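Local coordinates for protein thioredoxin (H-type,TRX-H) (Edwardsiella tarda, PDB 5ZF2) that probably acts as a thioredoxin-like effector that inhibits the host ASK1-MAPK signalling cascades and so promotes pathogenesis during infection, at residues A[9-13]-A[51-55]; A[76-80]-A[97-103]. All coordinates share one frame; numbering follows the deposited sequence.

Overall arrangement
From the N terminus the chain runs through strand 2-4 into helix 7-15, then strand 20-25 and helix 30-43, before strand 52-57 returns beside the first strand. There contact 1 closes a loop of 37 residues by laying helix 7-15 on strand 52-57. After helix 62-68 comes strand 75-80; strand 83-89 follows it, and helix 94-102 packs back on strand 75-80 in contact 2, closing a loop of 16 residues. The two loops lie in series, neither nested nor crossed. The centres of the two contacts are about 14 Å apart, and both helices rest on one mixed sheet. Leu-51, just before strand 52-57, packs against both Leu-78 and Leu-101 of contact 2.

Contact 1: A[9-13]-A[51-55]; sequences AFTQA and LRVFK
The ring of Phe-54 receives the CA of Phe-10 over one face, with Ala-13 CB near the ring plane at its edge. Phe-10 in turn directs its ring edge at the Phe-54 face: the centroids are 5.8 Å apart and the planes stand at 77°, a T-shaped pair in which CD1 of Phe-10 comes to 4.0 Å from CD2 of Phe-54. A CH-pi contact adds to it, Phe-10 CA sitting 4.1 Å from the Phe-54 centroid and 23° off the normal. Phe-54 holds its CG anti to the carbonyl carbon, which carries the ring out from the strand to the helix. Small residues suit the helical positions that meet it: Ala-13 CB lies 3.5 Å from Phe-54 CE2, and Ala-9 CB is 3.7 Å from Phe-54 CE1, so backbone and ring come close together.

Two residues earlier, at the start of the strand, the guanidinium of Arg-52 has Ala-13 CB over one face and Gln-12 NE2 at its edge, the amide plane turned 41° from it. The chain of Arg-52 bends at chi2 and chi3, which lays the guanidinium alongside the helix. A water that donates to Ala-9 O (2.8 Å) also lies close to Arg-52 NH2, a weak and doubtful bond. Outside the contact, Ser-1 OG grips NE and the carboxylate of Glu-3 grips NH2. A long side chain with several N-H groups suits this partly exposed margin because it reaches both partners at once, while phenylalanine fills the interior.

Beyond Phe-54, Phe-10 makes another edge-to-face pair with Phe-68. Helix and strand run nearly antiparallel. This is the packing of the N-terminal helix on a strand of the mixed sheet in the thioredoxin fold.

Contact 2: A[76-80]-A[97-103]; sequences LILYR and LSDFLTR
Phe-100 places CG anti to its backbone N (chi1 179°), which swings its ring from the flank of the helix to strand 76-80, while Leu-78, with CG likewise anti to N, extends from the strand to meet the helix. This is the C-terminal helix of the thioredoxin fold lying on a strand of the central sheet, their axes 9.7 Å apart and only 26° from parallel.

Alternate residues of the strand, Leu-76, Leu-78 and Arg-80, face the helix. The end of the Phe-100 ring enters between the two leucines: its CE2 is 3.8 Å from Leu-76 CB, and its CZ is 4.0 Å from Leu-78 CB. A broad, flat aromatic suits this buried site because it spans both neighbours. One turn earlier on the helix, Leu-97 crosses Leu-76 at about a right angle, CD1 of Leu-76 against CD2 of Leu-97 at 3.8 Å. Leucine branches fit here because they reach across with purely apolar ends. Leu-97 and Leu-101 also pack on helix 30-43, through Leu-42 and Phe-43 respectively.

Arg-80 closes the partly exposed end. Its chain is extended from CG to NE, so the guanidinium reaches the final turn, where the carbonyl oxygens of Leu-101 and Thr-102 and the O of Arg-103, the last residue, gather at its edge. The negative end of the helix dipole may help offset the nearby like charge of Arg-86. Leu-78 CD2 lies over one guanidinium face, 3.8 Å above the plane. The polar link itself is modest: Arg-80 NH2 gives Leu-101 O a weak hydrogen bond of 3.3 Å, bent to 126° at the hydrogen.

Contact 1: A[9-13]-A[51-55]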
loop_
_atom_site.group_PDB
_atom_site.type_symbol
_atom_site.label_atom_id
_atom_site.label_comp_id
_atom_site.label_asym_id
_atom_site.label_seq_id
_atom_site.Cartn_x
_atom_site.Cartn_y
_atom_site.Cartn_z
ATOM N N ALA A 9 13.660 0.383 4.801
ATOM C CA ALA A 9 12.995 1.498 4.137
ATOM C C ALA A 9 11.632 1.792 4.767
ATOM O O ALA A 9 11.222 2.955 4.849
ATOM C CB ALA A 9 12.865 1.224 2.638
ATOM N N PHE A 10 10.909 0.764 5.203
ATOM C CA PHE A 10 9.603 0.995 5.827
ATOM C C PHE A 10 9.748 1.743 7.146
ATOM O O PHE A 10 9.024 2.718 7.406
ATOM C CB PHE A 10 8.873 -0.332 6.045
ATOM C CG PHE A 10 7.546 -0.189 6.739
ATOM C CD1 PHE A 10 6.421 0.237 6.046
ATOM C CD2 PHE A 10 7.424 -0.484 8.086
ATOM C CE1 PHE A 10 5.183 0.355 6.707
ATOM C CE2 PHE A 10 6.198 -0.353 8.753
ATOM C CZ PHE A 10 5.083 0.058 8.058
ATOM N N THR A 11 10.676 1.303 8.004
ATOM C CA THR A 11 10.822 1.956 9.298
ATOM C C THR A 11 11.260 3.405 9.122
ATOM O O THR A 11 10.789 4.298 9.843
ATOM C CB THR A 11 11.815 1.196 10.196
ATOM O OG1 THR A 11 13.134 1.328 9.684
ATOM C CG2 THR A 11 11.477 -0.288 10.290
ATOM N N GLN A 12 12.122 3.670 8.136
ATOM C CA GLN A 12 12.543 5.047 7.909
ATOM C C GLN A 12 11.382 5.888 7.383
ATOM O O GLN A 12 11.209 7.040 7.800
ATOM C CB GLN A 12 13.734 5.083 6.957
ATOM C CG GLN A 12 14.185 6.474 6.586
ATOM C CD GLN A 12 14.368 6.632 5.091
ATOM O OE1 GLN A 12 15.405 6.254 4.552
ATOM N NE2 GLN A 12 13.346 7.152 4.403
ATOM N N ALA A 13 10.556 5.323 6.495
ATOM C CA ALA A 13 9.361 6.044 6.053
ATOM C C ALA A 13 8.420 6.347 7.223
ATOM O O ALA A 13 7.915 7.471 7.348
ATOM C CB ALA A 13 8.631 5.247 4.963
ATOM N N LEU A 51 3.323 10.605 -0.473
ATOM C CA LEU A 51 2.988 9.239 -0.102
ATOM C C LEU A 51 4.162 8.317 -0.416
ATOM O O LEU A 51 4.777 8.417 -1.477
ATOM C CB LEU A 51 1.735 8.788 -0.851
ATOM C CG LEU A 51 1.246 7.377 -0.565
ATOM C CD1 LEU A 51 0.782 7.304 0.837
ATOM C CD2 LEU A 51 0.075 7.032 -1.525
ATOM N N ARG A 52 4.493 7.444 0.519
ATOM C CA ARG A 52 5.549 6.459 0.346
ATOM C C ARG A 52 4.868 5.091 0.266
ATOM O O ARG A 52 4.329 4.607 1.265
ATOM C CB ARG A 52 6.537 6.510 1.506
ATOM C CG ARG A 52 7.058 7.885 1.836
ATOM C CD ARG A 52 8.061 8.341 0.801
ATOM N NE ARG A 52 9.173 7.401 0.658
ATOM C CZ ARG A 52 10.194 7.286 1.510
ATOM N NH1 ARG A 52 10.262 8.054 2.601
ATOM N NH2 ARG A 52 11.149 6.390 1.272
ATOM N N VAL A 53 4.908 4.472 -0.907
ATOM C CA VAL A 53 4.226 3.200 -1.169
ATOM C C VAL A 53 5.234 2.073 -1.062
ATOM O O VAL A 53 6.325 2.158 -1.644
ATOM C CB VAL A 53 3.574 3.203 -2.560
ATOM C CG1 VAL A 53 2.861 1.849 -2.835
ATOM C CG2 VAL A 53 2.647 4.400 -2.699
ATOM N N PHE A 54 4.884 1.013 -0.315
ATOM C CA PHE A 54 5.712 -0.183 -0.243
ATOM C C PHE A 54 4.934 -1.387 -0.754
ATOM O O PHE A 54 3.844 -1.684 -0.254
ATOM C CB PHE A 54 6.206 -0.436 1.181
ATOM C CG PHE A 54 7.092 0.647 1.677
ATOM C CD1 PHE A 54 8.460 0.609 1.404
ATOM C CD2 PHE A 54 6.566 1.712 2.382
ATOM C CE1 PHE A 54 9.287 1.618 1.835
ATOM C CE2 PHE A 54 7.393 2.749 2.804
ATOM C CZ PHE A 54 8.751 2.694 2.519
ATOM N N LYS A 55 5.500 -2.075 -1.742
ATOM C CA LYS A 55 4.883 -3.265 -2.308
ATOM C C LYS A 55 5.379 -4.485 -1.542
ATOM O O LYS A 55 6.581 -4.791 -1.550
ATOM C CB LYS A 55 5.200 -3.381 -3.798
ATOM C CG LYS A 55 4.698 -2.195 -4.653
ATOM C CD LYS A 55 3.263 -2.392 -5.153
ATOM C CE LYS A 55 2.851 -1.281 -6.136
ATOM N NZ LYS A 55 3.587 -1.328 -7.445
HETATM O O HOH W 1 11.991 5.243 3.342
#

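Contact 2: A[76-80]-A[97-103]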
loop_
_atom_site.group_PDB
_atom_site.type_symbol
_atom_site.label_atom_id
_atom_site.label_comp_id
_atom_site.label_asym_id
_atom_site.label_seq_id
_atom_site.Cartn_x
_atom_site.Cartn_y
_atom_site.Cartn_z
ATOM N N LEU A 76 -4.690 -3.279 1.148
ATOM C CA LEU A 76 -4.037 -1.968 1.195
ATOM C C LEU A 76 -4.187 -1.429 2.607
ATOM O O LEU A 76 -5.286 -1.496 3.188
ATOM C CB LEU A 76 -4.672 -0.969 0.213
ATOM C CG LEU A 76 -4.754 -1.366 -1.260
ATOM C CD1 LEU A 76 -5.612 -0.351 -2.058
ATOM C CD2 LEU A 76 -3.353 -1.439 -1.812
ATOM N N ILE A 77 -3.097 -0.924 3.165
ATOM C CA ILE A 77 -3.110 -0.357 4.509
ATOM C C ILE A 77 -2.499 1.028 4.455
ATOM O O ILE A 77 -1.363 1.189 4.001
ATOM C CB ILE A 77 -2.332 -1.211 5.517
ATOM C CG1 ILE A 77 -2.774 -2.679 5.425
ATOM C CG2 ILE A 77 -2.527 -0.589 6.940
ATOM C CD1 ILE A 77 -1.855 -3.639 6.208
ATOM N N LEU A 78 -3.221 2.016 4.951
ATOM C CA LEU A 78 -2.749 3.395 4.881
ATOM C C LEU A 78 -2.292 3.805 6.271
ATOM O O LEU A 78 -3.018 3.616 7.248
ATOM C CB LEU A 78 -3.834 4.343 4.362
ATOM C CG LEU A 78 -3.401 5.817 4.264
ATOM C CD1 LEU A 78 -2.246 6.011 3.228
ATOM C CD2 LEU A 78 -4.574 6.734 3.918
ATOM N N TYR A 79 -1.085 4.343 6.360
ATOM C CA TYR A 79 -0.562 4.896 7.600
ATOM C C TYR A 79 -0.386 6.394 7.458
ATOM O O TYR A 79 -0.041 6.892 6.382
ATOM C CB TYR A 79 0.795 4.277 7.971
ATOM C CG TYR A 79 0.745 2.818 8.269
ATOM C CD1 TYR A 79 0.697 1.897 7.244
ATOM C CD2 TYR A 79 0.756 2.354 9.579
ATOM C CE1 TYR A 79 0.660 0.550 7.496
ATOM C CE2 TYR A 79 0.705 0.991 9.850
ATOM C CZ TYR A 79 0.654 0.105 8.803
ATOM O OH TYR A 79 0.630 -1.232 9.035
ATOM N N ARG A 80 -0.619 7.115 8.556
ATOM C CA ARG A 80 -0.256 8.526 8.647
ATOM C C ARG A 80 0.482 8.722 9.959
ATOM O O ARG A 80 0.037 8.231 11.005
ATOM C CB ARG A 80 -1.486 9.445 8.539
ATOM C CG ARG A 80 -2.031 9.503 7.103
ATOM C CD ARG A 80 -3.266 10.379 6.930
ATOM N NE ARG A 80 -3.677 10.441 5.530
ATOM C CZ ARG A 80 -4.923 10.691 5.146
ATOM N NH1 ARG A 80 -5.837 10.892 6.065
ATOM N NH2 ARG A 80 -5.269 10.738 3.859
ATOM N N LEU A 97 -10.684 3.841 -4.583
ATOM C CA LEU A 97 -9.249 3.819 -4.318
ATOM C C LEU A 97 -8.700 5.230 -4.160
ATOM O O LEU A 97 -7.876 5.489 -3.272
ATOM C CB LEU A 97 -8.517 3.092 -5.453
ATOM C CG LEU A 97 -8.838 1.603 -5.573
ATOM C CD1 LEU A 97 -8.134 1.040 -6.782
ATOM C CD2 LEU A 97 -8.350 0.853 -4.351
ATOM N N SER A 98 -9.119 6.149 -5.035
ATOM C CA SER A 98 -8.778 7.560 -4.862
ATOM C C SER A 98 -9.199 8.059 -3.481
ATOM O O SER A 98 -8.427 8.715 -2.773
ATOM C CB SER A 98 -9.447 8.388 -5.956
ATOM O OG SER A 98 -9.237 9.757 -5.735
ATOM N N ASP A 99 -10.424 7.762 -3.081
ATOM C CA ASP A 99 -10.884 8.284 -1.797
ATOM C C ASP A 99 -10.147 7.630 -0.633
ATOM O O ASP A 99 -9.889 8.288 0.381
ATOM C CB ASP A 99 -12.390 8.087 -1.673
ATOM C CG ASP A 99 -12.967 8.814 -0.478
ATOM O OD1 ASP A 99 -12.878 10.059 -0.425
ATOM O OD2 ASP A 99 -13.473 8.130 0.412
ATOM N N PHE A 100 -9.774 6.354 -0.784
ATOM C CA PHE A 100 -8.999 5.643 0.235
ATOM C C PHE A 100 -7.678 6.355 0.523
ATOM O O PHE A 100 -7.233 6.425 1.675
ATOM C CB PHE A 100 -8.726 4.209 -0.227
ATOM C CG PHE A 100 -7.908 3.392 0.753
ATOM C CD1 PHE A 100 -8.506 2.823 1.866
ATOM C CD2 PHE A 100 -6.548 3.205 0.551
ATOM C CE1 PHE A 100 -7.745 2.081 2.784
ATOM C CE2 PHE A 100 -5.783 2.460 1.436
ATOM C CZ PHE A 100 -6.380 1.886 2.548
ATOM N N LEU A 101 -7.048 6.890 -0.514
ATOM C CA LEU A 101 -5.779 7.592 -0.357
ATOM C C LEU A 101 -5.940 9.017 0.138
ATOM O O LEU A 101 -5.008 9.551 0.749
ATOM C CB LEU A 101 -5.037 7.629 -1.692
ATOM C CG LEU A 101 -4.624 6.239 -2.208
ATOM C CD1 LEU A 101 -3.918 6.420 -3.563
ATOM C CD2 LEU A 101 -3.719 5.552 -1.198
ATOM N N THR A 102 -7.094 9.632 -0.115
ATOM C CA THR A 102 -7.279 11.078 -0.057
ATOM C C THR A 102 -7.967 11.547 1.216
ATOM O O THR A 102 -7.572 12.569 1.794
ATOM C CB THR A 102 -8.104 11.526 -1.261
ATOM O OG1 THR A 102 -7.351 11.287 -2.456
ATOM C CG2 THR A 102 -8.431 12.984 -1.161
ATOM N N ARG A 103 -9.011 10.837 1.642
ATOM C CA ARG A 103 -9.781 11.271 2.803
ATOM C C ARG A 103 -8.973 11.116 4.094
ATOM O O ARG A 103 -9.236 11.845 5.054
ATOM C CB ARG A 103 -11.105 10.502 2.907
ATOM C CG ARG A 103 -10.998 9.071 3.445
ATOM C CD ARG A 103 -12.400 8.454 3.639
ATOM N NE ARG A 103 -12.275 7.063 4.037
ATOM C CZ ARG A 103 -12.154 6.050 3.186
ATOM N NH1 ARG A 103 -12.176 6.268 1.874
ATOM N NH2 ARG A 103 -12.040 4.813 3.644
#